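Local structure of glycoside hydrolase, GH17 family (Formosa sp. Hel1_33_131, 6FCG) at residues L205-S210 and A234-S239; T248-I253 and N313-A318; V382-V387 and T403-G408. The protein probably hydrolyses internal beta-1,3-glucosidic bonds of the algal storage glucan laminarin, as an endo-acting enzyme of glycoside hydrolase family 17. All coordinates share one frame; numbering follows the deposited sequence.

Contact 1 (L205-S210 and A234-S239)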
ATOM      1  N   LEU A 205      19.498  48.687  21.934  1.00 24.47           N
ATOM      2  CA  LEU A 205      18.500  47.645  21.744  1.00 25.02           C
ATOM      3  C   LEU A 205      18.429  47.292  20.284  1.00 24.82           C
ATOM      4  O   LEU A 205      18.263  48.172  19.445  1.00 30.42           O
ATOM      5  CB  LEU A 205      17.116  48.126  22.204  1.00 25.13           C
ATOM      6  CG  LEU A 205      15.963  47.143  22.095  1.00 25.67           C
ATOM      7  CD1 LEU A 205      16.060  46.073  23.156  1.00 26.74           C
ATOM      8  CD2 LEU A 205      14.642  47.854  22.209  1.00 27.21           C
ATOM      9  N   TRP A 206      18.600  46.022  19.971  1.00 23.21           N
ATOM     10  CA  TRP A 206      18.646  45.593  18.587  1.00 23.74           C
ATOM     11  C   TRP A 206      17.276  45.110  18.130  1.00 23.62           C
ATOM     12  O   TRP A 206      16.569  44.446  18.881  1.00 23.24           O
ATOM     13  CB  TRP A 206      19.753  44.534  18.392  1.00 23.38           C
ATOM     14  CG  TRP A 206      21.079  45.124  17.989  1.00 22.57           C
ATOM     15  CD1 TRP A 206      21.460  46.424  18.105  1.00 22.27           C
ATOM     16  CD2 TRP A 206      22.200  44.431  17.424  1.00 21.71           C
ATOM     17  NE1 TRP A 206      22.740  46.589  17.647  1.00 21.34           N
ATOM     18  CE2 TRP A 206      23.227  45.383  17.242  1.00 22.10           C
ATOM     19  CE3 TRP A 206      22.439  43.107  17.072  1.00 21.75           C
ATOM     20  CZ2 TRP A 206      24.457  45.061  16.701  1.00 22.57           C
ATOM     21  CZ3 TRP A 206      23.675  42.771  16.541  1.00 22.37           C
ATOM     22  CH2 TRP A 206      24.671  43.751  16.360  1.00 22.89           C
ATOM     23  N   ILE A 207      16.925  45.436  16.885  1.00 23.37           N
ATOM     24  CA  ILE A 207      15.648  45.050  16.309  1.00 22.21           C
ATOM     25  C   ILE A 207      15.889  44.099  15.165  1.00 21.25           C
ATOM     26  O   ILE A 207      16.802  44.288  14.371  1.00 22.37           O
ATOM     27  CB  ILE A 207      14.884  46.265  15.800  1.00 22.19           C
ATOM     28  CG1 ILE A 207      14.867  47.384  16.852  1.00 21.92           C
ATOM     29  CG2 ILE A 207      13.457  45.869  15.420  1.00 23.15           C
ATOM     30  CD1 ILE A 207      14.192  47.022  18.170  1.00 21.91           C
ATOM     31  N   THR A 208      15.058  43.066  15.073  1.00 20.86           N
ATOM     32  CA  THR A 208      15.160  42.068  13.990  1.00 19.82           C
ATOM     33  C   THR A 208      13.797  41.521  13.670  1.00 19.70           C
ATOM     34  O   THR A 208      12.786  41.987  14.207  1.00 19.15           O
ATOM     35  CB  THR A 208      16.118  40.905  14.374  1.00 19.88           C
ATOM     36  OG1 THR A 208      16.409  40.087  13.241  1.00 17.54           O
ATOM     37  CG2 THR A 208      15.536  40.036  15.505  1.00 19.40           C
ATOM     38  N   SER A 209      13.774  40.554  12.756  1.00 19.50           N
ATOM     39  CA  SER A 209      12.634  39.667  12.555  1.00 19.29           C
ATOM     40  C   SER A 209      13.196  38.272  12.475  1.00 19.11           C
ATOM     41  O   SER A 209      14.250  38.076  11.902  1.00 19.22           O
ATOM     42  CB  SER A 209      11.888  40.004  11.277  1.00 19.96           C
ATOM     43  OG  SER A 209      10.701  39.238  11.162  1.00 18.66           O
ATOM     44  N   SER A 210      12.517  37.300  13.074  1.00 19.55           N
ATOM     45  CA  SER A 210      13.034  35.942  13.065  1.00 19.96           C
ATOM     46  C   SER A 210      12.223  35.153  12.049  1.00 19.82           C
ATOM     47  O   SER A 210      11.003  35.029  12.161  1.00 19.10           O
ATOM     48  CB  SER A 210      13.009  35.338  14.469  1.00 20.19           C
ATOM     49  OG  SER A 210      14.084  34.424  14.635  1.00 19.95           O
ATOM     50  N   ALA A 234      16.512  48.090   7.428  1.00 30.92           N
ATOM     51  CA  ALA A 234      15.990  48.620   8.690  1.00 29.87           C
ATOM     52  C   ALA A 234      16.406  47.838   9.924  1.00 28.82           C
ATOM     53  O   ALA A 234      16.608  48.443  10.972  1.00 31.04           O
ATOM     54  CB  ALA A 234      14.474  48.717   8.636  1.00 31.09           C
ATOM     55  N   VAL A 235      16.539  46.514   9.823  1.00 26.88           N
ATOM     56  CA  VAL A 235      16.893  45.684  11.003  1.00 25.24           C
ATOM     57  C   VAL A 235      18.341  45.877  11.437  1.00 24.28           C
ATOM     58  O   VAL A 235      19.177  46.282  10.636  1.00 23.82           O
ATOM     59  CB  VAL A 235      16.644  44.157  10.792  1.00 24.25           C
ATOM     60  CG1 VAL A 235      15.172  43.890  10.586  1.00 23.41           C
ATOM     61  CG2 VAL A 235      17.467  43.571   9.658  1.00 23.22           C
ATOM     62  N   ASP A 236      18.633  45.617  12.701  1.00 23.18           N
ATOM     63  CA  ASP A 236      20.028  45.661  13.174  1.00 22.99           C
ATOM     64  C   ASP A 236      20.763  44.396  12.774  1.00 24.07           C
ATOM     65  O   ASP A 236      21.967  44.445  12.508  1.00 28.29           O
ATOM     66  CB  ASP A 236      20.093  45.893  14.674  1.00 23.36           C
ATOM     67  CG  ASP A 236      19.600  47.278  15.066  1.00 24.79           C
ATOM     68  OD1 ASP A 236      20.301  48.256  14.772  1.00 23.26           O
ATOM     69  OD2 ASP A 236      18.508  47.400  15.698  1.00 26.14           O
ATOM     70  N   TYR A 237      20.047  43.264  12.713  1.00 23.41           N
ATOM     71  CA  TYR A 237      20.592  42.011  12.175  1.00 22.08           C
ATOM     72  C   TYR A 237      19.481  41.114  11.625  1.00 21.00           C
ATOM     73  O   TYR A 237      18.307  41.403  11.825  1.00 19.88           O
ATOM     74  CB  TYR A 237      21.389  41.277  13.262  1.00 22.70           C
ATOM     75  CG  TYR A 237      20.561  40.511  14.302  1.00 22.35           C
ATOM     76  CD1 TYR A 237      20.002  41.153  15.385  1.00 23.26           C
ATOM     77  CD2 TYR A 237      20.385  39.130  14.207  1.00 22.62           C
ATOM     78  CE1 TYR A 237      19.280  40.447  16.343  1.00 24.07           C
ATOM     79  CE2 TYR A 237      19.672  38.421  15.152  1.00 22.46           C
ATOM     80  CZ  TYR A 237      19.110  39.080  16.215  1.00 23.29           C
ATOM     81  OH  TYR A 237      18.398  38.384  17.179  1.00 24.16           O
ATOM     82  N   LEU A 238      19.871  40.011  10.976  1.00 20.50           N
ATOM     83  CA  LEU A 238      18.943  39.017  10.445  1.00 21.15           C
ATOM     84  C   LEU A 238      18.956  37.770  11.307  1.00 20.85           C
ATOM     85  O   LEU A 238      19.992  37.140  11.464  1.00 22.85           O
ATOM     86  CB  LEU A 238      19.302  38.627   9.004  1.00 22.81           C
ATOM     87  CG  LEU A 238      18.959  39.627   7.884  1.00 24.29           C
ATOM     88  CD1 LEU A 238      19.902  40.830   7.891  1.00 25.49           C
ATOM     89  CD2 LEU A 238      19.033  38.948   6.527  1.00 25.25           C
ATOM     90  N   SER A 239      17.788  37.400  11.831  1.00 20.59           N
ATOM     91  CA  SER A 239      17.597  36.163  12.590  1.00 20.01           C
ATOM     92  C   SER A 239      16.987  35.084  11.632  1.00 19.93           C
ATOM     93  O   SER A 239      15.837  35.170  11.218  1.00 20.33           O
ATOM     94  CB  SER A 239      16.707  36.424  13.802  1.00 19.36           C
ATOM     95  OG  SER A 239      16.635  35.299  14.643  1.00 18.02           O
TER
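Asp236, Trp206 and Thr208 carry the meeting of two neighbouring parallel strands, 206-212 and 238-241, in the beta/alpha barrel of this family 17 enzyme. Asp236 grips the backbone of Ile207 at both polar atoms. Its carboxylate OD2 accepts Ile207 N at 2.8 Å through the anti lone pair, and its own backbone N donates to Ile207 O. The same OD2 also forms a salt bridge with Lys196 of helix 182-197 and accepts a bond from Gln193 NE2, which ties the loop leading into strand 238-241 to that helix. Asp236 CB lies over one face of the indole, 3.6 Å from the centroid of the Trp206 five-membered ring. The carboxylate is turned to within 10° of the indole plane, while Trp206 CE3 reaches Tyr237 CD1 at 3.6 Å in an oblique aromatic contact.

Thr208 works on the barrel interior. Its CB sits over a face of the Tyr237 ring and its methyl CG2 approaches Tyr237 OH. With OG1 placed opposite the backbone N (chi1 -169°), the hydroxyl leans to the other strand and donates to Tyr237 O from above the carbonyl plane; it also takes a weak bond from Ser239 N. Met118 of strand 116-121 lies against Thr208, Ser210, Tyr237 and Ser239 from across the inside of the barrel. Farther along, Ser210 and Ser239 form the parallel bridge, CA to CA 4.6 Å, and Ser210 OG, also bonded to His241 NE2, shares a hydrogen bond of 2.7 Å with Ser239 OG.

Contact 2 (T248-I253 and N313-A318)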
ATOM      1  N   THR A 248      14.679  16.296   5.725  1.00 23.31           N
ATOM      2  CA  THR A 248      14.814  14.826   5.534  1.00 23.23           C
ATOM      3  C   THR A 248      13.536  14.153   4.968  1.00 24.91           C
ATOM      4  O   THR A 248      13.610  13.042   4.412  1.00 21.49           O
ATOM      5  CB  THR A 248      15.182  14.042   6.795  1.00 22.70           C
ATOM      6  OG1 THR A 248      14.127  14.124   7.767  1.00 22.81           O
ATOM      7  CG2 THR A 248      16.473  14.539   7.363  1.00 23.69           C
ATOM      8  N   HIS A 249      12.384  14.823   5.111  1.00 26.04           N
ATOM      9  CA  HIS A 249      11.179  14.440   4.390  1.00 27.96           C
ATOM     10  C   HIS A 249      10.845  15.337   3.184  1.00 29.02           C
ATOM     11  O   HIS A 249      10.614  14.830   2.097  1.00 33.40           O
ATOM     12  CB  HIS A 249      10.023  14.454   5.342  1.00 27.70           C
ATOM     13  CG  HIS A 249       8.738  14.051   4.708  1.00 29.32           C
ATOM     14  ND1 HIS A 249       7.809  14.970   4.268  1.00 30.74           N
ATOM     15  CD2 HIS A 249       8.225  12.830   4.434  1.00 28.76           C
ATOM     16  CE1 HIS A 249       6.769  14.329   3.761  1.00 30.95           C
ATOM     17  NE2 HIS A 249       6.995  13.031   3.855  1.00 28.91           N
ATOM     18  N   TYR A 250      10.782  16.655   3.383  1.00 29.24           N
ATOM     19  CA  TYR A 250      10.303  17.602   2.353  1.00 29.71           C
ATOM     20  C   TYR A 250      11.296  17.904   1.232  1.00 29.39           C
ATOM     21  O   TYR A 250      10.887  18.404   0.191  1.00 29.27           O
ATOM     22  CB  TYR A 250       9.830  18.938   2.969  1.00 29.57           C
ATOM     23  CG  TYR A 250       8.551  18.807   3.683  1.00 30.04           C
ATOM     24  CD1 TYR A 250       7.343  18.864   2.995  1.00 31.86           C
ATOM     25  CD2 TYR A 250       8.523  18.558   5.056  1.00 32.06           C
ATOM     26  CE1 TYR A 250       6.132  18.691   3.664  1.00 32.84           C
ATOM     27  CE2 TYR A 250       7.321  18.403   5.734  1.00 31.94           C
ATOM     28  CZ  TYR A 250       6.138  18.444   5.038  1.00 32.14           C
ATOM     29  OH  TYR A 250       4.973  18.302   5.723  1.00 33.24           O
ATOM     30  N   ASN A 251      12.575  17.650   1.449  1.00 29.31           N
ATOM     31  CA  ASN A 251      13.561  17.798   0.408  1.00 31.45           C
ATOM     32  C   ASN A 251      14.767  16.912   0.704  1.00 30.06           C
ATOM     33  O   ASN A 251      15.834  17.378   1.090  1.00 28.07           O
ATOM     34  CB  ASN A 251      13.961  19.264   0.209  1.00 35.54           C
ATOM     35  CG  ASN A 251      14.992  19.435  -0.912  1.00 39.54           C
ATOM     36  OD1 ASN A 251      15.043  18.630  -1.882  1.00 35.75           O
ATOM     37  ND2 ASN A 251      15.848  20.450  -0.768  1.00 38.52           N
ATOM     38  N   PRO A 252      14.597  15.610   0.483  1.00 29.93           N
ATOM     39  CA  PRO A 252      15.505  14.603   1.029  1.00 28.91           C
ATOM     40  C   PRO A 252      16.772  14.294   0.259  1.00 27.83           C
ATOM     41  O   PRO A 252      17.459  13.325   0.622  1.00 28.16           O
ATOM     42  CB  PRO A 252      14.608  13.362   1.119  1.00 28.58           C
ATOM     43  CG  PRO A 252      13.620  13.533   0.032  1.00 30.41           C
ATOM     44  CD  PRO A 252      13.425  15.013  -0.186  1.00 29.06           C
ATOM     45  N   ILE A 253      17.133  15.101  -0.733  1.00 29.22           N
ATOM     46  CA  ILE A 253      18.241  14.753  -1.645  1.00 33.08           C
ATOM     47  C   ILE A 253      19.600  14.639  -0.921  1.00 32.06           C
ATOM     48  O   ILE A 253      20.460  13.875  -1.342  1.00 33.12           O
ATOM     49  CB  ILE A 253      18.308  15.671  -2.890  1.00 39.18           C
ATOM     50  CG1 ILE A 253      17.122  15.479  -3.886  1.00 44.85           C
ATOM     51  CG2 ILE A 253      19.581  15.432  -3.701  1.00 41.46           C
ATOM     52  CD1 ILE A 253      15.696  15.309  -3.351  1.00 46.34           C
ATOM     53  N   ASN A 313       6.413  10.070  15.453  1.00 22.27           N
ATOM     54  CA  ASN A 313       5.534   9.004  14.971  1.00 22.81           C
ATOM     55  C   ASN A 313       4.884   9.337  13.598  1.00 23.47           C
ATOM     56  O   ASN A 313       3.945   8.678  13.201  1.00 24.29           O
ATOM     57  CB  ASN A 313       4.471   8.656  16.027  1.00 20.61           C
ATOM     58  CG  ASN A 313       3.453   9.774  16.243  1.00 19.84           C
ATOM     59  OD1 ASN A 313       3.459  10.816  15.583  1.00 20.38           O
ATOM     60  ND2 ASN A 313       2.553   9.535  17.141  1.00 19.00           N
ATOM     61  N   GLY A 314       5.377  10.369  12.911  1.00 24.02           N
ATOM     62  CA  GLY A 314       4.951  10.704  11.549  1.00 22.16           C
ATOM     63  C   GLY A 314       6.125  10.553  10.597  1.00 20.98           C
ATOM     64  O   GLY A 314       6.818   9.508  10.586  1.00 20.13           O
ATOM     65  N   TYR A 315       6.384  11.619   9.862  1.00 21.01           N
ATOM     66  CA  TYR A 315       7.330  11.595   8.760  1.00 22.66           C
ATOM     67  C   TYR A 315       8.805  11.448   9.098  1.00 22.03           C
ATOM     68  O   TYR A 315       9.567  11.005   8.238  1.00 22.79           O
ATOM     69  CB  TYR A 315       7.255  12.880   7.956  1.00 23.89           C
ATOM     70  CG  TYR A 315       5.943  13.184   7.309  1.00 26.33           C
ATOM     71  CD1 TYR A 315       5.174  12.190   6.691  1.00 27.62           C
ATOM     72  CD2 TYR A 315       5.465  14.517   7.267  1.00 29.35           C
ATOM     73  CE1 TYR A 315       3.955  12.517   6.077  1.00 27.87           C
ATOM     74  CE2 TYR A 315       4.252  14.852   6.656  1.00 28.53           C
ATOM     75  CZ  TYR A 315       3.508  13.856   6.063  1.00 28.36           C
ATOM     76  OH  TYR A 315       2.340  14.183   5.476  1.00 26.96           O
ATOM     77  N   TYR A 316       9.212  11.818  10.300  1.00 20.90           N
ATOM     78  CA  TYR A 316      10.632  11.943  10.614  1.00 20.37           C
ATOM     79  C   TYR A 316      11.240  10.799  11.459  1.00 20.84           C
ATOM     80  O   TYR A 316      12.456  10.802  11.696  1.00 20.10           O
ATOM     81  CB  TYR A 316      10.860  13.271  11.321  1.00 20.29           C
ATOM     82  CG  TYR A 316      10.133  14.415  10.663  1.00 20.16           C
ATOM     83  CD1 TYR A 316      10.558  14.913   9.423  1.00 19.79           C
ATOM     84  CD2 TYR A 316       9.008  14.985  11.257  1.00 19.35           C
ATOM     85  CE1 TYR A 316       9.894  15.956   8.810  1.00 20.20           C
ATOM     86  CE2 TYR A 316       8.346  16.032  10.664  1.00 19.66           C
ATOM     87  CZ  TYR A 316       8.780  16.508   9.436  1.00 21.30           C
ATOM     88  OH  TYR A 316       8.093  17.557   8.856  1.00 23.31           O
ATOM     89  N   GLY A 317      10.418   9.825  11.894  1.00 20.71           N
ATOM     90  CA  GLY A 317      10.897   8.691  12.699  1.00 20.51           C
ATOM     91  C   GLY A 317      10.908   7.345  11.972  1.00 21.06           C
ATOM     92  O   GLY A 317      11.195   7.261  10.771  1.00 20.80           O
ATOM     93  N   ALA A 318      10.608   6.286  12.709  1.00 21.02           N
ATOM     94  CA  ALA A 318      10.573   4.912  12.155  1.00 21.99           C
ATOM     95  C   ALA A 318       9.630   4.727  10.956  1.00 22.39           C
ATOM     96  O   ALA A 318       9.898   3.930  10.093  1.00 20.23           O
ATOM     97  CB  ALA A 318      10.219   3.906  13.264  1.00 21.50           C
TER
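His249 swings its imidazole away from the helix with CG opposite the backbone N (chi1 -179°), while Tyr315 sets CG opposite its own carbonyl carbon (chi1 -61°); the two rings thereby meet face to face. They form an offset stack, planes 9° apart and centroids 3.9 Å apart. His249 NE2 lies 3.5 Å from Tyr315 CD1, and CE1 projects over the middle of the phenol ring. Tyr315 CB covers the other end of the imidazole, 3.7 Å from His249 CD2, so the tyrosine lies along the ring with both its methylene and its aromatic carbons.

Two more tyrosines flank this pair. Tyr250, next along helix 244-250, presents a ring face to His249 ND1 and brings its OH to 3.6 Å from Tyr315 CE2. Tyr316 comes from the second segment, and its OH meets the edge of the Tyr250 ring at CE2, near the ring plane. The flank of Tyr316 also touches the histidine, CE1 lying 3.8 Å from His249 CB, and its ring packs edge-to-face with His246. Thr248 OG1 only brushes Tyr316 CD1, its hydroxyl being engaged by Met245 O and Ser321 OG. An alanine in place of His249 is likely to leave the Tyr315 face that it covers without its stacking partner and that phenol freer to turn.

Tyr315 and Tyr316 are the two central residues of a type I beta turn from Gly314 to Gly317. The turn and helix 244-250 follow barrel strands 301-305 and 238-241, so this aromatic cluster joins two connections at the C-terminal end of the strands, the end that bears the active site in TIM-barrel glycoside hydrolases.

Contact 3 (V382-V387 and T403-G408)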
ATOM      1  N   VAL A 382      22.308  13.987  24.464  1.00 23.33           N
ATOM      2  CA  VAL A 382      23.106  15.194  24.230  1.00 22.75           C
ATOM      3  C   VAL A 382      23.756  15.799  25.484  1.00 23.13           C
ATOM      4  O   VAL A 382      24.868  16.321  25.381  1.00 22.41           O
ATOM      5  CB  VAL A 382      22.277  16.255  23.458  1.00 23.09           C
ATOM      6  CG1 VAL A 382      21.078  16.749  24.255  1.00 23.34           C
ATOM      7  CG2 VAL A 382      23.137  17.420  22.993  1.00 22.42           C
ATOM      8  N   LEU A 383      23.070  15.735  26.635  1.00 23.20           N
ATOM      9  CA  LEU A 383      23.563  16.307  27.909  1.00 25.79           C
ATOM     10  C   LEU A 383      24.008  15.310  28.989  1.00 26.25           C
ATOM     11  O   LEU A 383      24.289  15.721  30.111  1.00 24.33           O
ATOM     12  CB  LEU A 383      22.480  17.211  28.540  1.00 25.59           C
ATOM     13  CG  LEU A 383      21.966  18.412  27.753  1.00 26.35           C
ATOM     14  CD1 LEU A 383      21.023  19.246  28.607  1.00 26.55           C
ATOM     15  CD2 LEU A 383      23.122  19.257  27.240  1.00 27.12           C
ATOM     16  N   TRP A 384      24.035  14.014  28.691  1.00 28.27           N
ATOM     17  CA  TRP A 384      24.460  12.999  29.688  1.00 28.36           C
ATOM     18  C   TRP A 384      25.807  13.323  30.273  1.00 29.59           C
ATOM     19  O   TRP A 384      26.023  13.162  31.454  1.00 31.77           O
ATOM     20  CB  TRP A 384      24.582  11.622  29.045  1.00 28.09           C
ATOM     21  CG  TRP A 384      23.305  10.916  28.728  1.00 25.97           C
ATOM     22  CD1 TRP A 384      22.024  11.402  28.835  1.00 25.05           C
ATOM     23  CD2 TRP A 384      23.198   9.598  28.233  1.00 23.49           C
ATOM     24  NE1 TRP A 384      21.138  10.447  28.436  1.00 23.77           N
ATOM     25  CE2 TRP A 384      21.840   9.331  28.055  1.00 23.68           C
ATOM     26  CE3 TRP A 384      24.132   8.609  27.912  1.00 24.42           C
ATOM     27  CZ2 TRP A 384      21.383   8.107  27.557  1.00 24.76           C
ATOM     28  CZ3 TRP A 384      23.686   7.397  27.444  1.00 24.29           C
ATOM     29  CH2 TRP A 384      22.318   7.154  27.265  1.00 24.28           C
ATOM     30  N   ASP A 385      26.707  13.794  29.435  1.00 33.63           N
ATOM     31  CA  ASP A 385      28.050  14.098  29.867  1.00 38.38           C
ATOM     32  C   ASP A 385      28.029  15.160  30.975  1.00 35.96           C
ATOM     33  O   ASP A 385      28.714  15.020  31.983  1.00 35.33           O
ATOM     34  CB  ASP A 385      28.870  14.552  28.657  1.00 47.00           C
ATOM     35  CG  ASP A 385      30.353  14.374  28.851  1.00 56.47           C
ATOM     36  OD1 ASP A 385      30.847  14.486  30.000  1.00 63.16           O
ATOM     37  OD2 ASP A 385      31.035  14.160  27.823  1.00 66.40           O
ATOM     38  N   LEU A 386      27.227  16.202  30.793  1.00 35.01           N
ATOM     39  CA  LEU A 386      27.067  17.235  31.814  1.00 34.01           C
ATOM     40  C   LEU A 386      26.435  16.755  33.103  1.00 31.83           C
ATOM     41  O   LEU A 386      26.790  17.253  34.168  1.00 34.73           O
ATOM     42  CB  LEU A 386      26.230  18.399  31.303  1.00 35.04           C
ATOM     43  CG  LEU A 386      26.792  19.199  30.123  1.00 38.72           C
ATOM     44  CD1 LEU A 386      25.935  20.438  29.834  1.00 40.09           C
ATOM     45  CD2 LEU A 386      28.244  19.623  30.333  1.00 39.18           C
ATOM     46  N   VAL A 387      25.495  15.824  33.033  1.00 28.15           N
ATOM     47  CA  VAL A 387      24.945  15.251  34.262  1.00 29.69           C
ATOM     48  C   VAL A 387      26.065  14.581  35.076  1.00 32.11           C
ATOM     49  O   VAL A 387      26.158  14.779  36.286  1.00 31.48           O
ATOM     50  CB  VAL A 387      23.799  14.245  34.000  1.00 27.49           C
ATOM     51  CG1 VAL A 387      23.341  13.545  35.283  1.00 26.01           C
ATOM     52  CG2 VAL A 387      22.627  14.967  33.363  1.00 27.63           C
ATOM     53  N   THR A 403      18.109  13.702  35.867  1.00 37.38           N
ATOM     54  CA  THR A 403      18.526  12.329  35.629  1.00 35.78           C
ATOM     55  C   THR A 403      18.804  12.126  34.143  1.00 35.64           C
ATOM     56  O   THR A 403      18.283  12.852  33.301  1.00 38.67           O
ATOM     57  CB  THR A 403      17.399  11.432  36.146  1.00 36.16           C
ATOM     58  OG1 THR A 403      17.654  11.242  37.520  1.00 38.16           O
ATOM     59  CG2 THR A 403      17.300  10.075  35.487  1.00 39.60           C
ATOM     60  N   LYS A 404      19.661  11.166  33.824  1.00 33.68           N
ATOM     61  CA  LYS A 404      19.882  10.753  32.441  1.00 29.55           C
ATOM     62  C   LYS A 404      18.719   9.928  31.906  1.00 27.33           C
ATOM     63  O   LYS A 404      18.185   9.085  32.614  1.00 28.01           O
ATOM     64  CB  LYS A 404      21.173   9.963  32.349  1.00 31.65           C
ATOM     65  CG  LYS A 404      22.422  10.839  32.293  1.00 33.63           C
ATOM     66  CD  LYS A 404      23.567  10.398  33.200  1.00 36.19           C
ATOM     67  CE  LYS A 404      23.954   8.942  33.030  1.00 39.54           C
ATOM     68  NZ  LYS A 404      25.268   8.618  33.645  1.00 41.38           N
ATOM     69  N   THR A 405      18.315  10.184  30.654  1.00 26.29           N
ATOM     70  CA  THR A 405      17.363   9.302  29.922  1.00 25.64           C
ATOM     71  C   THR A 405      18.027   7.956  29.723  1.00 25.13           C
ATOM     72  O   THR A 405      19.255   7.893  29.759  1.00 23.79           O
ATOM     73  CB  THR A 405      16.971   9.839  28.510  1.00 25.48           C
ATOM     74  OG1 THR A 405      18.148  10.113  27.750  1.00 24.34           O
ATOM     75  CG2 THR A 405      16.111  11.119  28.601  1.00 25.99           C
ATOM     76  N   TYR A 406      17.232   6.888  29.552  1.00 25.45           N
ATOM     77  CA  TYR A 406      17.755   5.501  29.388  1.00 25.63           C
ATOM     78  C   TYR A 406      18.647   4.990  30.540  1.00 26.19           C
ATOM     79  O   TYR A 406      19.389   4.014  30.368  1.00 27.13           O
ATOM     80  CB  TYR A 406      18.581   5.378  28.086  1.00 25.24           C
ATOM     81  CG  TYR A 406      17.810   5.598  26.830  1.00 24.62           C
ATOM     82  CD1 TYR A 406      17.244   4.520  26.152  1.00 22.88           C
ATOM     83  CD2 TYR A 406      17.657   6.878  26.297  1.00 24.48           C
ATOM     84  CE1 TYR A 406      16.552   4.703  24.989  1.00 22.12           C
ATOM     85  CE2 TYR A 406      16.958   7.079  25.119  1.00 24.35           C
ATOM     86  CZ  TYR A 406      16.414   5.978  24.466  1.00 23.33           C
ATOM     87  OH  TYR A 406      15.722   6.173  23.310  1.00 21.60           O
ATOM     88  N   ASN A 407      18.622   5.648  31.692  1.00 27.51           N
ATOM     89  CA  ASN A 407      19.567   5.356  32.769  1.00 28.25           C
ATOM     90  C   ASN A 407      21.007   5.487  32.395  1.00 29.02           C
ATOM     91  O   ASN A 407      21.865   4.824  32.978  1.00 28.23           O
ATOM     92  CB  ASN A 407      19.292   3.986  33.377  1.00 29.34           C
ATOM     93  CG  ASN A 407      18.291   4.125  34.435  1.00 32.82           C
ATOM     94  OD1 ASN A 407      18.617   4.771  35.410  1.00 39.18           O
ATOM     95  ND2 ASN A 407      17.029   3.762  34.186  1.00 32.70           N
ATOM     96  N   GLY A 408      21.270   6.354  31.421  1.00 28.80           N
ATOM     97  CA  GLY A 408      22.621   6.558  30.946  1.00 29.84           C
ATOM     98  C   GLY A 408      23.219   5.380  30.235  1.00 30.83           C
ATOM     99  O   GLY A 408      24.448   5.285  30.124  1.00 30.12           O
TER
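Trp384 of the short helix 384-388 lays its indole against a loop whose residues Tyr406, Asn407 and Gly408 make a left-handed helical turn, closed by Gly408 N bonding to Thr405 O. The side chain leaves the helix with CG opposite the carbonyl carbon (chi1 -74°), which carries the ring out to the loop. At its root, CB has Lys404 CG as neighbour. Moving outward, CG and then CD1 come under the same methylene, Lys404 CG to Trp384 CD1 being 3.5 Å, a CH-pi contact over the five-membered ring. At the edge, NE1 donates to Thr405 OG1 at 3.1 Å; the bond is fairly straight (155°) and lies almost in the indole plane, which helps to fix the rotation of the ring. That hydroxyl is also bonded to Glu326 OE1 of helix 326-342.

Along the six-membered ring, CZ2 lies against Thr405 O and Tyr406 CB, while CH2 and CZ3 reach the glycine, CZ3 lying 3.5 Å from Gly408 C. Lys404 and Gly408 cover the same indole face, each over one ring. Gly408 suits this place because its phi is positive and a CB would run into Lys404 CE. Tyr381 adds an edge-to-face ring contact to the tryptophan.

Lys404 crosses the indole at about a right angle, then bends at chi2 and chi3. Its CD packs on Val387 CG1 at 3.8 Å, and NZ ends in a salt bridge with Asp388, so the lysine runs from Trp384 past Val387 to Asp388, the last residue of the helix. Gly408 CA stands over the six-membered ring, 3.7 Å from its centroid and only 9° off the normal.

Contact 1 is the buried one, joining two adjacent strands of the barrel wall; contacts 2 and 3 are partly buried and join a short helix to a loop. Contacts 1 and 2 follow in series, strand 238-241 leading into helix 244-250, yet their centres lie 31 Å apart on opposite sides of the chain's centre. Contact 3 involves later parts of the chain and touches neither. The chemistry changes with place: backbone, carboxylate and hydroxyl hydrogen bonds hold contact 1, ring stacking without hydrogen bonds between the segments serves contact 2, and contact 3 combines CH-pi packing with one indole hydrogen bond.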